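PDB 4UB9: molinate hydrolase from Gulosibacter molinativorax, which hydrolyses the thiocarbamate pesticide molinate, probably as a zinc-dependent amidohydrolase that acts on carbon-nitrogen bonds other than peptide bonds. Local coordinates for residues P91-G96 against D400-M405; K124-A129 against E149-A154; V138-D143 against G165-F170. All blocks are in the same frame, centred on the assembly; numbering follows the deposited sequence.

Contact 1 (P91-G96 against D400-M405); sequences PGLVNG and DHFVWM
Asp400 OD2 is gripped by two donors, the side-chain amide of Asn95 and the hydroxyl of Thr372. The pair joins strand 88-95 of the amidohydrolase TIM barrel to helix 400-410, whose segment 400-405 runs almost perpendicular (89°) to strand 93-95. Asn95 ND2 lies 2.8 Å from Asp400 OD2, but the bond is weak, the N-H pointing well off line (130°). With CG anti to the backbone N and beside the carbonyl carbon, Asn95 carries its amide out to the carboxylate. A water bridges the same groups, accepting from Asn95 ND2 at 2.8 Å and donating to Asp400 OD1 at 2.8 Å. The side chains come from opposite directions, amide and carboxylate planes only 21° apart. Asn95 OD1 takes the backbone N-H of Asn97, which fixes the flip of the amide. An alanine in place of Asp400 is likely to leave Asn95 ND2 and the bridging water without their carboxylate mate and Thr372 without an acceptor. Two residues earlier, at Leu93, the contact becomes largely apolar. His401 CB points toward the strand, and its ring bonds through NE2 to Gly136 O. Leu93 CD1 meets this ring at its edge, 3.7 Å from His401 CD2, and lies 4.4 Å from Phe402 CE1.

Contact 2 (K124-A129 against E149-A154); sequences KVIEEA and EPVTIA
The carboxylate of Glu127 is the flat group that reaches across to Ala154, its OE2 resting 3.8 Å from Ala154 CA while the CG methylene lies 4.0 Å from Ala154 CB. The same OE2 forms a salt bridge with Arg157, one turn further along helix 148-159, so the extended acid chain is held against the neighbouring helix at its charged end as well as along its stem. The rest of the interface is apolar and is carried by Ile126. With CG1 beside the backbone N (chi1 -73°), its two branches part: CG2 meets the methyl of Ala154 at 3.5 Å, and CD1 reaches to Pro150 and Val151, near the N-terminal end of helix 148-159. Ile126 CD1 rests 3.8 Å from Pro150 CB and 4.0 Å from Val151 CB, and comes closest to the backbone, 3.5 Å from Val151 N. The small Ala154 is where the backbones draw nearest, its CA 6.0 Å from that of Glu127. The segments' axes pass 8.8 Å apart at 56°, and Ile126 also reaches Ile168 on strand 167-170. Such packing of consecutive helices against each other and against the strands inside them is characteristic of the outer layer of a TIM barrel.

Contact 3 (V138-D143 against G165-F170); sequences VTTVFD and GARIFF
Strands 138-143 and 167-170 run parallel, 23° apart in direction, and pair in register from Thr140 with Arg167 to Asp143 with Phe170, Arg167 N donating to Thr139 O at the start of the pairing. Val141 is bonded through both its N and its O, the N donating to Arg167 O at 2.8 Å and the O accepting from Phe169 N at 3.1 Å, and Asp143 N then donates to Phe169 O at 2.8 Å.

The sheet face that bears Thr140, Phe142, Arg167 and Phe169 carries a guanidinium bond and an aromatic pair. Arg167 folds its chain at chi3 (64°) and brings NH1 back to Thr140 OG1, 2.7 Å away and close to the guanidinium plane. Its charge is met by two acids: NH1 also forms a salt bridge with Asp446, and NH2 one with Glu470. Further along, Phe142 and Phe169 lie side by side and point the same way, with ring planes 29° apart but slid so far that they hardly overlap; the closest approach is Phe142 CE1 to Phe169 CD2 at 3.6 Å. The methyl of Thr140 touches the edge of the Phe169 ring, with CG2 3.9 Å from Phe169 CE2.

The two strands are the flanks of a beta-alpha-beta crossover, joined through helix 148-159, the repeating element of the TIM barrel. On the face turned to the helices, Val141 and Ile168 lie alongside, Val141 CG2 to Ile168 CG1 at 3.9 Å, and Val141 CG1 also reaches the methyl of Ala166. Asp143, on that same face, hands its OD2 to the side chain of Asn146 and the backbone N of Leu100.

Overall arrangement
After the short strands of its N-terminal part, the chain enters strand 88-95, half of contact 1, whose partner helix 400-410 comes some 300 residues later. Contact 1 therefore closes a very long loop, with contacts 2 and 3 nested inside it. Helix 122-135, strand 138-143, helix 148-159 and strand 167-170 follow in turn, so the short loops closed by contacts 2 and 3 cross. Strand 138-143 lies between strands 88-95 and 167-170 in the sheet, and Leu93 O meets Thr139 N, joining contacts 1 and 3. Phe170 packs on Val151 and Thr152 of helix 148-159, and Ile168 on Ile126 of helix 122-135, linking contact 3 to both helices of contact 2; contacts 1 and 2 do not touch.

Contact 1 (P91-G96 against D400-M405)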
# COMPACT_ATOMS: atom_id res chain seq x y z
N PRO A 91 0.76 18.55 -46.21
CA PRO A 91 2.15 18.44 -45.83
C PRO A 91 2.31 17.23 -44.97
O PRO A 91 1.34 16.75 -44.40
CB PRO A 91 2.41 19.71 -45.02
CG PRO A 91 1.19 20.56 -45.16
CD PRO A 91 0.09 19.64 -45.50
N GLY A 92 3.53 16.76 -44.84
CA GLY A 92 3.84 15.76 -43.82
C GLY A 92 3.28 16.20 -42.46
O GLY A 92 3.45 17.36 -42.04
N LEU A 93 2.56 15.31 -41.80
CA LEU A 93 1.95 15.64 -40.53
C LEU A 93 3.02 15.77 -39.44
O LEU A 93 4.11 15.16 -39.52
CB LEU A 93 0.85 14.66 -40.13
CG LEU A 93 -0.26 14.52 -41.18
CD1 LEU A 93 -1.31 13.52 -40.74
CD2 LEU A 93 -0.93 15.83 -41.49
N VAL A 94 2.67 16.54 -38.42
CA VAL A 94 3.62 16.93 -37.36
C VAL A 94 2.99 16.87 -36.00
O VAL A 94 1.91 17.45 -35.76
CB VAL A 94 4.15 18.37 -37.59
CG1 VAL A 94 5.18 18.73 -36.52
CG2 VAL A 94 4.77 18.50 -38.97
N ASN A 95 3.65 16.16 -35.10
CA ASN A 95 3.14 16.00 -33.74
C ASN A 95 4.04 16.77 -32.80
O ASN A 95 5.22 16.45 -32.65
CB ASN A 95 3.09 14.53 -33.32
CG ASN A 95 2.23 14.29 -32.09
OD1 ASN A 95 2.24 15.08 -31.12
ND2 ASN A 95 1.47 13.19 -32.11
N GLY A 96 3.44 17.71 -32.07
CA GLY A 96 4.19 18.60 -31.17
C GLY A 96 4.57 18.05 -29.81
O GLY A 96 5.29 18.70 -29.05
N ASP A 400 -3.24 8.97 -32.39
CA ASP A 400 -3.47 10.03 -31.43
C ASP A 400 -3.71 11.42 -32.07
O ASP A 400 -4.54 12.18 -31.60
CB ASP A 400 -2.27 10.12 -30.51
CG ASP A 400 -0.93 10.35 -31.29
OD1 ASP A 400 -0.60 9.57 -32.23
OD2 ASP A 400 -0.21 11.32 -30.96
N HIS A 401 -2.98 11.72 -33.14
CA HIS A 401 -3.18 12.95 -33.88
C HIS A 401 -4.57 13.05 -34.56
O HIS A 401 -5.20 14.12 -34.54
CB HIS A 401 -2.04 13.23 -34.86
CG HIS A 401 -1.85 12.18 -35.90
ND1 HIS A 401 -1.76 10.84 -35.61
CD2 HIS A 401 -1.61 12.28 -37.23
CE1 HIS A 401 -1.54 10.15 -36.71
NE2 HIS A 401 -1.44 11.00 -37.71
N PHE A 402 -5.04 11.94 -35.15
CA PHE A 402 -6.38 11.89 -35.74
C PHE A 402 -7.44 12.15 -34.68
O PHE A 402 -8.31 12.97 -34.83
CB PHE A 402 -6.69 10.55 -36.39
CG PHE A 402 -5.71 10.12 -37.47
CD1 PHE A 402 -5.28 10.98 -38.47
CD2 PHE A 402 -5.23 8.81 -37.49
CE1 PHE A 402 -4.36 10.58 -39.42
CE2 PHE A 402 -4.33 8.39 -38.47
CZ PHE A 402 -3.89 9.28 -39.43
N VAL A 403 -7.27 11.53 -33.55
CA VAL A 403 -8.19 11.72 -32.44
C VAL A 403 -8.19 13.16 -31.92
O VAL A 403 -9.24 13.71 -31.52
CB VAL A 403 -7.86 10.75 -31.28
CG1 VAL A 403 -8.75 11.00 -30.06
CG2 VAL A 403 -8.03 9.31 -31.76
N TRP A 404 -7.01 13.75 -31.86
CA TRP A 404 -6.86 15.16 -31.37
C TRP A 404 -7.69 16.12 -32.24
O TRP A 404 -8.49 16.90 -31.75
CB TRP A 404 -5.37 15.56 -31.43
CG TRP A 404 -5.03 16.88 -30.79
CD1 TRP A 404 -4.48 17.06 -29.56
CD2 TRP A 404 -5.16 18.17 -31.37
NE1 TRP A 404 -4.26 18.40 -29.34
CE2 TRP A 404 -4.68 19.10 -30.43
CE3 TRP A 404 -5.64 18.63 -32.60
CZ2 TRP A 404 -4.66 20.46 -30.68
CZ3 TRP A 404 -5.62 19.98 -32.85
CH2 TRP A 404 -5.13 20.89 -31.89
N MET A 405 -7.48 15.98 -33.53
CA MET A 405 -8.19 16.77 -34.54
C MET A 405 -9.68 16.60 -34.45
O MET A 405 -10.44 17.55 -34.36
CB MET A 405 -7.70 16.42 -35.92
CG MET A 405 -6.38 17.12 -36.23
SD MET A 405 -5.80 16.83 -37.89
CE MET A 405 -4.07 17.24 -37.83
O HOH W 1 1.02 11.07 -33.91

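Contact 2 (K124-A129 against E149-A154)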
# COMPACT_ATOMS: atom_id res chain seq x y z
N LYS A 124 16.12 1.13 -30.26
CA LYS A 124 15.26 0.44 -31.25
C LYS A 124 13.80 0.58 -30.92
O LYS A 124 12.96 0.65 -31.81
CB LYS A 124 15.60 -1.03 -31.34
CG LYS A 124 16.89 -1.27 -32.06
CD LYS A 124 17.24 -2.74 -32.17
CE LYS A 124 18.50 -2.89 -32.99
NZ LYS A 124 19.23 -4.13 -32.65
N VAL A 125 13.49 0.63 -29.63
CA VAL A 125 12.12 0.88 -29.21
C VAL A 125 11.70 2.26 -29.74
O VAL A 125 10.58 2.47 -30.22
CB VAL A 125 11.99 0.89 -27.68
CG1 VAL A 125 10.62 1.39 -27.23
CG2 VAL A 125 12.26 -0.49 -27.15
N ILE A 126 12.61 3.21 -29.62
CA ILE A 126 12.33 4.58 -30.02
C ILE A 126 12.15 4.64 -31.55
O ILE A 126 11.24 5.28 -32.06
CB ILE A 126 13.44 5.52 -29.55
CG1 ILE A 126 13.33 5.71 -28.04
CG2 ILE A 126 13.33 6.88 -30.24
CD1 ILE A 126 14.49 6.45 -27.42
N GLU A 127 13.02 3.95 -32.28
CA GLU A 127 12.89 3.88 -33.76
C GLU A 127 11.57 3.24 -34.17
O GLU A 127 10.84 3.79 -35.00
CB GLU A 127 14.05 3.15 -34.40
CG GLU A 127 15.33 3.98 -34.29
CD GLU A 127 16.61 3.20 -34.56
OE1 GLU A 127 16.52 2.00 -34.93
OE2 GLU A 127 17.71 3.79 -34.39
N GLU A 128 11.24 2.12 -33.56
CA GLU A 128 9.93 1.46 -33.80
C GLU A 128 8.76 2.46 -33.59
O GLU A 128 7.84 2.54 -34.40
CB GLU A 128 9.73 0.26 -32.87
CG GLU A 128 8.38 -0.44 -32.99
CD GLU A 128 8.15 -1.55 -31.97
OE1 GLU A 128 8.69 -1.43 -30.85
OE2 GLU A 128 7.43 -2.54 -32.26
N ALA A 129 8.82 3.23 -32.49
CA ALA A 129 7.75 4.19 -32.19
C ALA A 129 7.69 5.31 -33.23
O ALA A 129 6.61 5.76 -33.63
CB ALA A 129 7.92 4.77 -30.81
N GLU A 149 20.24 9.46 -23.77
CA GLU A 149 21.15 8.62 -24.53
C GLU A 149 20.45 7.90 -25.72
O GLU A 149 20.87 8.07 -26.86
CB GLU A 149 21.90 7.64 -23.60
CG GLU A 149 22.85 6.66 -24.31
CD GLU A 149 23.39 5.56 -23.37
OE1 GLU A 149 24.16 5.91 -22.45
OE2 GLU A 149 23.07 4.37 -23.54
N PRO A 150 19.39 7.13 -25.47
CA PRO A 150 18.82 6.38 -26.60
C PRO A 150 18.07 7.24 -27.58
O PRO A 150 18.03 6.91 -28.75
CB PRO A 150 17.87 5.40 -25.93
CG PRO A 150 17.62 5.93 -24.57
CD PRO A 150 18.84 6.69 -24.18
N VAL A 151 17.48 8.33 -27.12
CA VAL A 151 16.79 9.21 -28.05
C VAL A 151 17.78 9.91 -28.98
O VAL A 151 17.50 10.14 -30.15
CB VAL A 151 15.86 10.19 -27.35
CG1 VAL A 151 16.60 11.39 -26.81
CG2 VAL A 151 14.77 10.67 -28.31
N THR A 152 18.95 10.23 -28.46
CA THR A 152 20.04 10.81 -29.27
C THR A 152 20.49 9.82 -30.34
O THR A 152 20.52 10.11 -31.53
CB THR A 152 21.26 11.17 -28.40
OG1 THR A 152 20.88 12.15 -27.46
CG2 THR A 152 22.41 11.73 -29.24
N ILE A 153 20.82 8.61 -29.90
CA ILE A 153 21.19 7.52 -30.83
C ILE A 153 20.17 7.37 -31.97
O ILE A 153 20.53 7.24 -33.14
CB ILE A 153 21.32 6.18 -30.10
CG1 ILE A 153 22.57 6.23 -29.22
CG2 ILE A 153 21.43 5.03 -31.10
CD1 ILE A 153 22.72 5.09 -28.24
N ALA A 154 18.90 7.36 -31.59
CA ALA A 154 17.81 7.07 -32.53
C ALA A 154 17.59 8.22 -33.50
O ALA A 154 17.40 7.99 -34.69
CB ALA A 154 16.52 6.79 -31.78

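Contact 3 (V138-D143 against G165-F170)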
# COMPACT_ATOMS: atom_id res chain seq x y z
N VAL A 138 2.82 10.88 -39.97
CA VAL A 138 3.55 11.88 -39.22
C VAL A 138 5.01 11.77 -39.62
O VAL A 138 5.66 10.79 -39.32
CB VAL A 138 3.38 11.69 -37.72
CG1 VAL A 138 4.24 12.70 -36.94
CG2 VAL A 138 1.93 11.83 -37.33
N THR A 139 5.50 12.79 -40.30
CA THR A 139 6.88 12.77 -40.78
C THR A 139 7.87 13.45 -39.81
O THR A 139 9.08 13.22 -39.89
CB THR A 139 6.99 13.46 -42.14
OG1 THR A 139 6.13 14.61 -42.15
CG2 THR A 139 6.56 12.48 -43.26
N THR A 140 7.35 14.27 -38.90
CA THR A 140 8.17 14.90 -37.85
C THR A 140 7.52 14.79 -36.48
O THR A 140 6.35 15.14 -36.31
CB THR A 140 8.44 16.39 -38.14
OG1 THR A 140 9.08 16.50 -39.43
CG2 THR A 140 9.35 17.00 -37.09
N VAL A 141 8.29 14.27 -35.52
CA VAL A 141 7.84 14.22 -34.14
C VAL A 141 8.73 15.02 -33.21
O VAL A 141 9.95 15.01 -33.32
CB VAL A 141 7.71 12.77 -33.59
CG1 VAL A 141 6.61 12.02 -34.31
CG2 VAL A 141 9.01 12.03 -33.65
N PHE A 142 8.09 15.65 -32.25
CA PHE A 142 8.77 16.39 -31.19
C PHE A 142 8.56 15.66 -29.90
O PHE A 142 7.44 15.62 -29.35
CB PHE A 142 8.22 17.80 -31.11
CG PHE A 142 8.61 18.62 -32.29
CD1 PHE A 142 9.82 19.28 -32.33
CD2 PHE A 142 7.78 18.69 -33.39
CE1 PHE A 142 10.19 20.04 -33.44
CE2 PHE A 142 8.15 19.44 -34.50
CZ PHE A 142 9.36 20.12 -34.52
N ASP A 143 9.65 15.06 -29.45
CA ASP A 143 9.67 14.27 -28.22
C ASP A 143 10.09 15.12 -27.02
O ASP A 143 11.19 15.62 -26.93
CB ASP A 143 10.57 13.06 -28.36
CG ASP A 143 10.58 12.18 -27.10
OD1 ASP A 143 10.74 12.72 -25.96
OD2 ASP A 143 10.48 10.93 -27.25
N GLY A 165 11.97 5.97 -40.02
CA GLY A 165 11.02 6.59 -39.10
C GLY A 165 10.78 8.07 -39.31
O GLY A 165 11.52 8.73 -40.01
N ALA A 166 9.78 8.59 -38.65
CA ALA A 166 9.60 10.03 -38.56
C ALA A 166 10.88 10.67 -38.05
O ALA A 166 11.60 10.06 -37.25
CB ALA A 166 8.45 10.38 -37.62
N ARG A 167 11.19 11.88 -38.52
CA ARG A 167 12.35 12.54 -37.97
C ARG A 167 11.99 13.05 -36.57
O ARG A 167 10.84 13.40 -36.26
CB ARG A 167 12.95 13.62 -38.85
CG ARG A 167 12.29 14.95 -38.81
CD ARG A 167 13.07 15.97 -39.66
NE ARG A 167 13.06 15.59 -41.06
CZ ARG A 167 12.00 15.57 -41.87
NH1 ARG A 167 10.80 15.96 -41.46
NH2 ARG A 167 12.15 15.17 -43.13
N ILE A 168 13.01 13.03 -35.74
CA ILE A 168 12.90 13.33 -34.34
C ILE A 168 13.65 14.57 -33.95
O ILE A 168 14.80 14.77 -34.31
CB ILE A 168 13.49 12.20 -33.51
CG1 ILE A 168 12.77 10.90 -33.80
CG2 ILE A 168 13.35 12.51 -32.01
CD1 ILE A 168 13.44 9.71 -33.15
N PHE A 169 12.98 15.37 -33.15
CA PHE A 169 13.63 16.41 -32.34
C PHE A 169 13.23 16.22 -30.89
O PHE A 169 12.08 15.92 -30.60
CB PHE A 169 13.25 17.80 -32.83
CG PHE A 169 13.64 18.03 -34.25
CD1 PHE A 169 14.97 18.15 -34.62
CD2 PHE A 169 12.64 18.08 -35.24
CE1 PHE A 169 15.34 18.34 -35.96
CE2 PHE A 169 13.00 18.25 -36.57
CZ PHE A 169 14.35 18.39 -36.93
N PHE A 170 14.17 16.44 -29.97
CA PHE A 170 13.91 16.14 -28.58
C PHE A 170 14.37 17.17 -27.54
O PHE A 170 15.25 17.97 -27.77
CB PHE A 170 14.45 14.77 -28.27
CG PHE A 170 15.92 14.66 -28.41
CD1 PHE A 170 16.75 15.21 -27.45
CD2 PHE A 170 16.47 13.97 -29.45
CE1 PHE A 170 18.13 15.09 -27.57
CE2 PHE A 170 17.84 13.83 -29.58
CZ PHE A 170 18.68 14.38 -28.64